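Local coordinates for putative major capsid protein (Cafeteriavirus-dependent mavirus, PDB 6G44) that probably forms the main building block of the virophage capsid shell, as a double jelly-roll protein that assembles into trimers, at residues Asp149-Ile154 / Arg390-Ser395; Pro283-Tyr288 / Tyr481-Gly486; Gly396-Gly401 / Ala418-Gly423. All blocks are in the same frame, centred on the assembly; numbering follows the deposited sequence. Where two conformers were deposited one is given.

How the contacts relate
Contacts 1 and 3 are neighbours, their centres about 7 Å apart, and both are buried; contact 2 lies on the opposite side of the chain's centre, its own centre about 44 Å from that of contact 1. Contact 2 joins the ends of two sheet strands by regular antiparallel pairing, buried at Y481 and S482 but exposed and water-bridged at K284 and E484. Contact 1 is held by polar side chains, contact 3 mainly by backbone bonds plus N400, and each lies beside a bound sulfate. Residues 149-154 also join 418-423, with a probable hydrogen bond from N152 N to F420 O at 2.8 Å. All three touch the second subunit.

Contact 1 of 3, residues Asp149-Ile154 / Arg390-Ser395; sequences DEYNKI and RFSCFS. With SO4 (sulfate ion), chain Z.
Y151 and R390 meet because their torsions send both polar ends to one point. R390 starts with CG wedged between its backbone N and carbonyl carbon (chi1 67°), and a bend at chi3 (68°) swings the guanidinium over E150. The Y151 ring, its CG anti to the carbonyl carbon, reaches across at about a right angle to the arginine, and its hydroxyl becomes a relay: R390 NH1 donates to Y151 OH at 3.1 Å, tilted somewhat from the guanidinium plane, and Y151 OH donates to S392 OG at 2.8 Å. That serine oxygen also bonds to C180 O of the second subunit, so the chain of bonds runs on into the interface.

E150 bends at chi2 and lays CG over one face of the guanidinium, 3.5 Å from R390 NE. Its OE2 stays 3.7 Å from R390 NH2, a long salt bridge well out of the guanidinium plane in which charge alone acts; the carboxylate is held by K389 and N160. The backbones of E150 and C393 also come close: C393 CA makes a bent CA-H...O contact with E150 O at 3.3 Å, while SG and CB of C393 lie against the same carbonyl.

The guanidinium edge is turned to a sulfate, probably from the crystallisation liquor. R390 NE gives O1 of this ion a bond of 2.9 Å, R390 NH2 gives O2 another of 2.9 Å, and the backbone N of R390 also donates to O1. K389 of the same chain and S172 of the second subunit also bond the ion. With R390 at the N-cap position of helix 391-394, this is an anion site at a helix N-terminus, set in the subunit interface of a double jelly-roll capsid protein.

Contact 2 of 3, residues Pro283-Tyr288 / Tyr481-Gly486; sequences PKTIIY and YSFEDG
T285 and F483 run alongside each other in the same direction. The threonine sets OG1 anti to its carbonyl carbon (chi1 -59°), which brings OG1 to 3.5 Å from CD1 of F483 and leaves CG2 near CE1. A water links T285 OG1 to the backbone N of E484. At the exposed end, E484 extends beyond CG so that its carboxylate passes K284 CG, the two chains running aslant. The lysine bends at chi3 and chi4, and its NZ stops 4.5 Å from E484 OE1, too far for a salt bridge; a water joins NZ, weakly, to OE2.

I286 and S482 share one face of the sheet, CB to CB 4.2 Å, and the end of the Y288 ring comes in beside S482, whose CB touches its edge 3.9 Å from CE1. S482 turns OG away from its backbone N (chi1 171°), onto a water that donates to both this oxygen and Y288 OH; R223 and P221 O give them further partners. On the other face, I287 CG1 lies 3.9 Å from Y481 CD2, and L11 and P8 of the third subunit pack there.

Two backbone bonds, S482 N to I286 O at 2.8 Å and I286 N to S482 O at 2.9 Å, fix the register. Strands 286-305 and 464-482 thus pair antiparallel between distant parts of the chain, and the type I turn F483-G486 leads from 464-482 into its next partner, 488-492. Here strand ends of a jelly-roll sheet meet neighbouring subunits; the backbone of I287 bonds to the second.

Contact 3 of 3, residues Gly396-Gly401 / Ala418-Gly423; sequences GALANG and AIFGAG. With SO4 (sulfate ion), chain P.
Backbone hydrogen bonds tie L398 and F420 together from flanking residues. G421 N donates to A397 O at 3.0 Å and A399 N to I419 O at 2.8 Å, both donors somewhat tilted from the carbonyl plane, so that the two loops run roughly antiparallel through a single bridge. Two CA-H contacts add to the grip, F420 CA on A397 O and G396 CA on G421 O. The chain is closest where two glycines face each other, the CA atoms of G396 and G421 being 3.9 Å apart.

A side-chain polar bond extends the row. N400 holds CG in the narrow slot between its backbone N and carbonyl carbon (chi1 64°), which turns OD1 toward I419 N at 2.9 Å; I419 N approaches from well out of the amide plane (39°), so the bond misses the usual lone-pair direction. The I419 side chain crosses this amide at about a right angle. ND2 of N400 donates to O1 of a sulfate at 2.9 Å and also reaches E417 O. The ion, probably from the crystallisation liquor, is further held by K155, T403, and K93 and T167 of the second subunit. G396 O meets the F420 ring at its edge.

Apolar contacts are few. L398 lays CD1 over one face of that ring, displaced toward its rim, and against A418 CB at 3.8 Å; A399 CB approaches I419 CG2 at 4.4 Å.

The pair thus joins the loop leaving helix 391-394, just ahead of helix 401-405, to the one linking helix 411-417 with strand 425-428; residues 149-154 hydrogen-bond to the 418-423 loop, through N152 with F420 and K153 with A418 O.

Contact 1 of 3, residues Asp149-Ile154 / Arg390-Ser395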
loop_
_atom_site.group_PDB
_atom_site.type_symbol
_atom_site.label_atom_id
_atom_site.label_comp_id
_atom_site.label_asym_id
_atom_site.label_seq_id
_atom_site.Cartn_x
_atom_site.Cartn_y
_atom_site.Cartn_z
ATOM N N ASP C 149 10.050 -14.471 3.214
ATOM C CA ASP C 149 11.301 -14.111 3.878
ATOM C C ASP C 149 12.259 -13.400 2.927
ATOM O O ASP C 149 12.466 -13.795 1.768
ATOM C CB ASP C 149 12.044 -15.355 4.358
ATOM C CG ASP C 149 11.325 -16.095 5.464
ATOM O OD1 ASP C 149 10.657 -15.470 6.276
ATOM O OD2 ASP C 149 11.478 -17.340 5.521
ATOM N N GLU C 150 12.870 -12.322 3.430
ATOM C CA GLU C 150 13.869 -11.590 2.669
ATOM C C GLU C 150 15.276 -12.080 2.911
ATOM O O GLU C 150 16.116 -11.965 2.014
ATOM C CB GLU C 150 13.778 -10.096 2.992
ATOM C CG GLU C 150 12.444 -9.472 2.597
ATOM C CD GLU C 150 11.329 -9.564 3.632
ATOM O OE1 GLU C 150 11.562 -10.137 4.729
ATOM O OE2 GLU C 150 10.219 -9.052 3.327
ATOM N N TYR C 151 15.540 -12.556 4.130
ATOM C CA TYR C 151 16.890 -12.948 4.554
ATOM C C TYR C 151 16.888 -14.399 5.052
ATOM O O TYR C 151 15.838 -14.977 5.324
ATOM C CB TYR C 151 17.463 -11.977 5.586
ATOM C CG TYR C 151 17.352 -10.544 5.137
ATOM C CD1 TYR C 151 18.182 -10.033 4.152
ATOM C CD2 TYR C 151 16.358 -9.717 5.620
ATOM C CE1 TYR C 151 18.028 -8.740 3.699
ATOM C CE2 TYR C 151 16.188 -8.421 5.155
ATOM C CZ TYR C 151 17.025 -7.950 4.186
ATOM O OH TYR C 151 16.826 -6.659 3.732
ATOM N N ASN C 152 18.082 -14.953 5.215
ATOM C CA ASN C 152 18.210 -16.362 5.523
ATOM C C ASN C 152 18.175 -16.685 7.029
ATOM O O ASN C 152 18.306 -17.859 7.391
ATOM C CB ASN C 152 19.458 -16.937 4.845
ATOM C CG ASN C 152 20.748 -16.549 5.532
ATOM O OD1 ASN C 152 20.825 -15.581 6.280
ATOM N ND2 ASN C 152 21.803 -17.310 5.231
ATOM N N LYS C 153 18.011 -15.670 7.875
ATOM C CA LYS C 153 17.821 -15.832 9.309
ATOM C C LYS C 153 16.787 -14.838 9.798
ATOM O O LYS C 153 16.685 -13.707 9.279
ATOM C CB LYS C 153 19.095 -15.553 10.081
ATOM C CG LYS C 153 20.244 -16.498 9.821
ATOM C CD LYS C 153 21.294 -16.276 10.884
ATOM C CE LYS C 153 22.530 -17.122 10.683
ATOM N NZ LYS C 153 23.644 -16.261 11.110
ATOM N N ILE C 154 16.050 -15.241 10.829
ATOM C CA ILE C 154 15.033 -14.410 11.470
ATOM C C ILE C 154 15.381 -14.330 12.938
ATOM O O ILE C 154 15.681 -15.361 13.558
ATOM C CB ILE C 154 13.635 -15.051 11.309
ATOM C CG1 ILE C 154 13.203 -15.036 9.848
ATOM C CG2 ILE C 154 12.610 -14.361 12.194
ATOM C CD1 ILE C 154 12.087 -16.022 9.514
ATOM N N ARG C 390 12.560 -7.105 -2.373
ATOM C CA ARG C 390 13.655 -6.105 -2.359
ATOM C C ARG C 390 14.956 -6.671 -2.939
ATOM O O ARG C 390 15.185 -7.892 -2.938
ATOM C CB ARG C 390 13.893 -5.584 -0.949
ATOM C CG ARG C 390 14.441 -6.644 0.001
ATOM C CD ARG C 390 14.496 -6.225 1.454
ATOM N NE ARG C 390 13.156 -6.072 2.006
ATOM C CZ ARG C 390 12.934 -5.794 3.274
ATOM N NH1 ARG C 390 13.941 -5.656 4.099
ATOM N NH2 ARG C 390 11.691 -5.707 3.747
ATOM N N PHE C 391 15.828 -5.776 -3.403
ATOM C CA PHE C 391 17.086 -6.179 -4.014
ATOM C C PHE C 391 17.996 -6.971 -3.052
ATOM O O PHE C 391 18.638 -7.938 -3.469
ATOM C CB PHE C 391 17.828 -4.957 -4.575
ATOM C CG PHE C 391 19.114 -5.298 -5.270
ATOM C CD1 PHE C 391 19.114 -6.145 -6.384
ATOM C CD2 PHE C 391 20.326 -4.820 -4.812
ATOM C CE1 PHE C 391 20.298 -6.495 -7.043
ATOM C CE2 PHE C 391 21.502 -5.167 -5.459
ATOM C CZ PHE C 391 21.488 -5.985 -6.560
ATOM N N SER C 392 18.036 -6.583 -1.780
ATOM C CA SER C 392 18.875 -7.266 -0.772
ATOM C C SER C 392 18.435 -8.713 -0.528
ATOM O O SER C 392 19.244 -9.497 -0.054
ATOM C CB SER C 392 18.919 -6.503 0.553
ATOM O OG SER C 392 17.642 -6.334 1.091
ATOM N N CYS C 393 17.196 -9.058 -0.850
ATOM C CA CYS C 393 16.756 -10.454 -0.829
ATOM C C CYS C 393 17.293 -11.158 -2.053
ATOM O O CYS C 393 18.085 -12.099 -1.936
ATOM C CB CYS C 393 15.244 -10.475 -0.799
ATOM S SG CYS C 393 14.489 -12.097 -1.043
ATOM N N PHE C 394 16.904 -10.648 -3.222
ATOM C CA PHE C 394 17.346 -11.186 -4.512
ATOM C C PHE C 394 18.840 -11.409 -4.623
ATOM O O PHE C 394 19.300 -12.429 -5.118
ATOM C CB PHE C 394 16.885 -10.234 -5.620
ATOM C CG PHE C 394 17.278 -10.659 -7.005
ATOM C CD1 PHE C 394 18.513 -10.286 -7.548
ATOM C CD2 PHE C 394 16.411 -11.400 -7.770
ATOM C CE1 PHE C 394 18.873 -10.659 -8.809
ATOM C CE2 PHE C 394 16.772 -11.789 -9.057
ATOM C CZ PHE C 394 17.998 -11.411 -9.564
ATOM N N SER C 395 19.611 -10.461 -4.114
ATOM C CA SER C 395 21.041 -10.493 -4.367
ATOM C C SER C 395 21.781 -11.594 -3.613
ATOM O O SER C 395 22.882 -11.963 -4.014
ATOM C CB SER C 395 21.715 -9.167 -4.031
ATOM O OG SER C 395 21.722 -8.929 -2.639
HETATM S S SO4 Z . 9.953 -5.977 0.253
HETATM O O1 SO4 Z . 11.055 -6.924 0.191
HETATM O O2 SO4 Z . 10.000 -5.233 1.501
HETATM O O3 SO4 Z . 8.663 -6.732 0.170
HETATM O O4 SO4 Z . 10.035 -5.054 -0.911
#

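Contact 2 of 3, residues Pro283-Tyr288 / Tyr481-Gly486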
loop_
_atom_site.group_PDB
_atom_site.type_symbol
_atom_site.label_atom_id
_atom_site.label_comp_id
_atom_site.label_asym_id
_atom_site.label_seq_id
_atom_site.Cartn_x
_atom_site.Cartn_y
_atom_site.Cartn_z
ATOM N N PRO C 283 -23.423 -20.979 -20.763
ATOM C CA PRO C 283 -22.901 -21.468 -22.032
ATOM C C PRO C 283 -22.496 -22.938 -22.010
ATOM O O PRO C 283 -22.140 -23.474 -20.969
ATOM C CB PRO C 283 -21.655 -20.603 -22.263
ATOM C CG PRO C 283 -21.878 -19.388 -21.463
ATOM C CD PRO C 283 -22.687 -19.791 -20.279
ATOM N N LYS C 284 -22.567 -23.589 -23.165
ATOM C CA LYS C 284 -22.253 -25.012 -23.275
ATOM C C LYS C 284 -20.816 -25.325 -22.874
ATOM O O LYS C 284 -20.575 -26.302 -22.182
ATOM C CB LYS C 284 -22.506 -25.515 -24.696
ATOM C CG LYS C 284 -23.960 -25.465 -25.143
ATOM C CD LYS C 284 -24.082 -25.961 -26.580
ATOM C CE LYS C 284 -25.179 -25.233 -27.345
ATOM N NZ LYS C 284 -26.510 -25.377 -26.703
ATOM N N THR C 285 -19.876 -24.499 -23.335
ATOM C CA THR C 285 -18.463 -24.745 -23.101
ATOM C C THR C 285 -17.840 -23.584 -22.359
ATOM O O THR C 285 -17.819 -22.466 -22.877
ATOM C CB THR C 285 -17.714 -25.004 -24.418
ATOM O OG1 THR C 285 -18.303 -26.139 -25.056
ATOM C CG2 THR C 285 -16.252 -25.311 -24.180
ATOM N N ILE C 286 -17.340 -23.860 -21.156
ATOM C CA ILE C 286 -16.743 -22.822 -20.288
ATOM C C ILE C 286 -15.234 -23.037 -20.315
ATOM O O ILE C 286 -14.750 -24.158 -20.212
ATOM C CB ILE C 286 -17.284 -22.889 -18.840
ATOM C CG1 ILE C 286 -18.822 -22.790 -18.832
ATOM C CG2 ILE C 286 -16.674 -21.770 -17.997
ATOM C CD1 ILE C 286 -19.456 -23.191 -17.525
ATOM N N ILE C 287 -14.502 -21.933 -20.405
ATOM C CA ILE C 287 -13.019 -21.943 -20.512
ATOM C C ILE C 287 -12.400 -21.388 -19.209
ATOM O O ILE C 287 -12.880 -20.382 -18.665
ATOM C CB ILE C 287 -12.579 -21.082 -21.699
ATOM C CG1 ILE C 287 -13.176 -21.651 -22.995
ATOM C CG2 ILE C 287 -11.060 -21.003 -21.780
ATOM C CD1 ILE C 287 -12.986 -20.805 -24.229
ATOM N N TYR C 288 -11.380 -22.078 -18.686
ATOM C CA TYR C 288 -10.650 -21.680 -17.452
ATOM C C TYR C 288 -9.172 -21.546 -17.778
ATOM O O TYR C 288 -8.583 -22.394 -18.429
ATOM C CB TYR C 288 -10.789 -22.728 -16.350
ATOM C CG TYR C 288 -12.220 -22.978 -15.951
ATOM C CD1 TYR C 288 -13.017 -23.794 -16.736
ATOM C CD2 TYR C 288 -12.778 -22.395 -14.817
ATOM C CE1 TYR C 288 -14.346 -24.007 -16.405
ATOM C CE2 TYR C 288 -14.113 -22.593 -14.478
ATOM C CZ TYR C 288 -14.882 -23.393 -15.300
ATOM O OH TYR C 288 -16.197 -23.612 -14.993
ATOM N N TYR C 481 -11.176 -26.841 -20.398
ATOM C CA TYR C 481 -12.470 -26.696 -21.068
ATOM C C TYR C 481 -13.494 -27.588 -20.385
ATOM O O TYR C 481 -13.255 -28.788 -20.176
ATOM C CB TYR C 481 -12.369 -27.088 -22.539
ATOM C CG TYR C 481 -11.347 -26.300 -23.304
ATOM C CD1 TYR C 481 -10.022 -26.710 -23.340
ATOM C CD2 TYR C 481 -11.693 -25.124 -23.957
ATOM C CE1 TYR C 481 -9.070 -25.977 -24.032
ATOM C CE2 TYR C 481 -10.747 -24.391 -24.634
ATOM C CZ TYR C 481 -9.439 -24.826 -24.668
ATOM O OH TYR C 481 -8.526 -24.069 -25.375
ATOM N N SER C 482 -14.618 -26.983 -20.019
ATOM C CA SER C 482 -15.738 -27.684 -19.396
ATOM C C SER C 482 -16.863 -27.765 -20.426
ATOM O O SER C 482 -17.453 -26.741 -20.750
ATOM C CB SER C 482 -16.202 -26.903 -18.169
ATOM O OG SER C 482 -17.418 -27.437 -17.638
ATOM N N PHE C 483 -17.152 -28.980 -20.903
ATOM C CA PHE C 483 -18.221 -29.189 -21.887
ATOM C C PHE C 483 -19.511 -29.510 -21.175
ATOM O O PHE C 483 -19.522 -30.048 -20.069
ATOM C CB PHE C 483 -17.842 -30.297 -22.836
ATOM C CG PHE C 483 -16.593 -30.006 -23.606
ATOM C CD1 PHE C 483 -16.655 -29.245 -24.748
ATOM C CD2 PHE C 483 -15.362 -30.451 -23.160
ATOM C CE1 PHE C 483 -15.508 -28.937 -25.478
ATOM C CE2 PHE C 483 -14.200 -30.127 -23.856
ATOM C CZ PHE C 483 -14.271 -29.394 -25.022
ATOM N N GLU C 484 -20.598 -29.201 -21.869
ATOM C CA GLU C 484 -21.918 -29.300 -21.281
ATOM C C GLU C 484 -22.305 -30.707 -20.836
ATOM O O GLU C 484 -23.012 -30.877 -19.843
ATOM C CB GLU C 484 -22.953 -28.795 -22.279
ATOM C CG GLU C 484 -24.301 -28.663 -21.639
ATOM C CD GLU C 484 -25.234 -27.870 -22.489
ATOM O OE1 GLU C 484 -25.660 -28.412 -23.539
ATOM O OE2 GLU C 484 -25.534 -26.726 -22.097
ATOM N N ASP C 485 -21.819 -31.719 -21.542
ATOM C CA ASP C 485 -22.079 -33.128 -21.167
ATOM C C ASP C 485 -21.323 -33.625 -19.930
ATOM O O ASP C 485 -21.463 -34.781 -19.532
ATOM C CB ASP C 485 -21.863 -34.069 -22.366
ATOM C CG ASP C 485 -20.426 -34.206 -22.809
ATOM O OD1 ASP C 485 -19.504 -33.733 -22.100
ATOM O OD2 ASP C 485 -20.164 -34.837 -23.867
ATOM N N GLY C 486 -20.485 -32.758 -19.357
ATOM C CA GLY C 486 -19.703 -33.085 -18.177
ATOM C C GLY C 486 -18.220 -33.237 -18.433
ATOM O O GLY C 486 -17.426 -33.094 -17.506
HETATM O O HOH W 1 -27.219 -25.366 -23.450
HETATM O O HOH W 2 -20.177 -28.274 -24.645
HETATM O O HOH W 3 -17.073 -26.245 -15.028
#

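Contact 3 of 3, residues Gly396-Gly401 / Ala418-Gly423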
loop_
_atom_site.group_PDB
_atom_site.type_symbol
_atom_site.label_atom_id
_atom_site.label_comp_id
_atom_site.label_asym_id
_atom_site.label_seq_id
_atom_site.Cartn_x
_atom_site.Cartn_y
_atom_site.Cartn_z
ATOM N N GLY C 396 21.258 -12.040 -2.475
ATOM C CA GLY C 396 22.015 -12.989 -1.636
ATOM C C GLY C 396 23.243 -12.352 -0.976
ATOM O O GLY C 396 24.089 -13.054 -0.473
ATOM N N ALA C 397 23.319 -11.018 -0.960
ATOM C CA ALA C 397 24.453 -10.316 -0.346
ATOM C C ALA C 397 24.422 -10.403 1.166
ATOM O O ALA C 397 23.394 -10.712 1.769
ATOM C CB ALA C 397 24.498 -8.867 -0.817
ATOM N N LEU C 398 25.571 -10.108 1.784
ATOM C CA LEU C 398 25.675 -9.956 3.220
ATOM C C LEU C 398 24.822 -8.777 3.691
ATOM O O LEU C 398 25.045 -7.628 3.261
ATOM C CB LEU C 398 27.138 -9.707 3.598
ATOM C CG LEU C 398 27.405 -9.462 5.083
ATOM C CD1 LEU C 398 27.119 -10.694 5.935
ATOM C CD2 LEU C 398 28.822 -8.928 5.281
ATOM N N ALA C 399 23.802 -9.076 4.489
ATOM C CA ALA C 399 22.792 -8.097 4.897
ATOM C C ALA C 399 23.106 -7.324 6.170
ATOM O O ALA C 399 22.516 -6.258 6.399
ATOM C CB ALA C 399 21.447 -8.798 5.042
ATOM N N ASN C 400 23.984 -7.855 7.015
ATOM C CA ASN C 400 24.284 -7.244 8.318
ATOM C C ASN C 400 25.775 -6.962 8.482
ATOM O O ASN C 400 26.427 -7.422 9.427
ATOM C CB ASN C 400 23.731 -8.108 9.481
ATOM C CG ASN C 400 24.373 -9.467 9.570
ATOM O OD1 ASN C 400 24.902 -9.987 8.591
ATOM N ND2 ASN C 400 24.293 -10.076 10.760
ATOM N N GLY C 401 26.317 -6.173 7.554
ATOM C CA GLY C 401 27.747 -5.926 7.483
ATOM C C GLY C 401 28.361 -5.283 8.706
ATOM O O GLY C 401 29.489 -5.595 9.026
ATOM N N ALA C 418 26.654 -13.916 10.542
ATOM C CA ALA C 418 26.362 -13.308 9.240
ATOM C C ALA C 418 24.974 -13.729 8.763
ATOM O O ALA C 418 24.552 -14.895 8.920
ATOM C CB ALA C 418 27.395 -13.726 8.219
ATOM N N ILE C 419 24.283 -12.766 8.163
ATOM C CA ILE C 419 22.975 -12.961 7.546
ATOM C C ILE C 419 23.058 -12.552 6.089
ATOM O O ILE C 419 23.643 -11.510 5.781
ATOM C CB ILE C 419 21.911 -12.126 8.268
ATOM C CG1 ILE C 419 21.773 -12.613 9.711
ATOM C CG2 ILE C 419 20.547 -12.251 7.566
ATOM C CD1 ILE C 419 20.949 -11.742 10.595
ATOM N N PHE C 420 22.442 -13.352 5.228
ATOM C CA PHE C 420 22.430 -13.140 3.772
ATOM C C PHE C 420 21.036 -12.997 3.226
ATOM O O PHE C 420 20.058 -13.504 3.805
ATOM C CB PHE C 420 23.171 -14.263 3.037
ATOM C CG PHE C 420 24.619 -14.336 3.410
ATOM C CD1 PHE C 420 25.036 -15.073 4.516
ATOM C CD2 PHE C 420 25.565 -13.657 2.667
ATOM C CE1 PHE C 420 26.368 -15.092 4.883
ATOM C CE2 PHE C 420 26.902 -13.673 3.033
ATOM C CZ PHE C 420 27.301 -14.396 4.134
ATOM N N GLY C 421 20.932 -12.317 2.093
ATOM C CA GLY C 421 19.671 -12.343 1.364
ATOM C C GLY C 421 19.258 -13.764 1.044
ATOM O O GLY C 421 20.107 -14.651 0.833
ATOM N N ALA C 422 17.951 -13.999 0.976
ATOM C CA ALA C 422 17.458 -15.352 0.713
ATOM C C ALA C 422 17.897 -15.868 -0.649
ATOM O O ALA C 422 18.004 -17.080 -0.848
ATOM C CB ALA C 422 15.946 -15.418 0.823
ATOM N N GLY C 423 18.116 -14.958 -1.592
ATOM C CA GLY C 423 18.657 -15.304 -2.907
ATOM C C GLY C 423 17.655 -15.111 -4.034
ATOM O O GLY C 423 16.584 -14.552 -3.837
HETATM S S SO4 P . 21.563 -7.845 12.648
HETATM O O1 SO4 P . 22.479 -8.995 12.749
HETATM O O2 SO4 P . 22.328 -6.594 12.392
HETATM O O3 SO4 P . 20.554 -8.036 11.570
HETATM O O4 SO4 P . 20.842 -7.793 13.957
#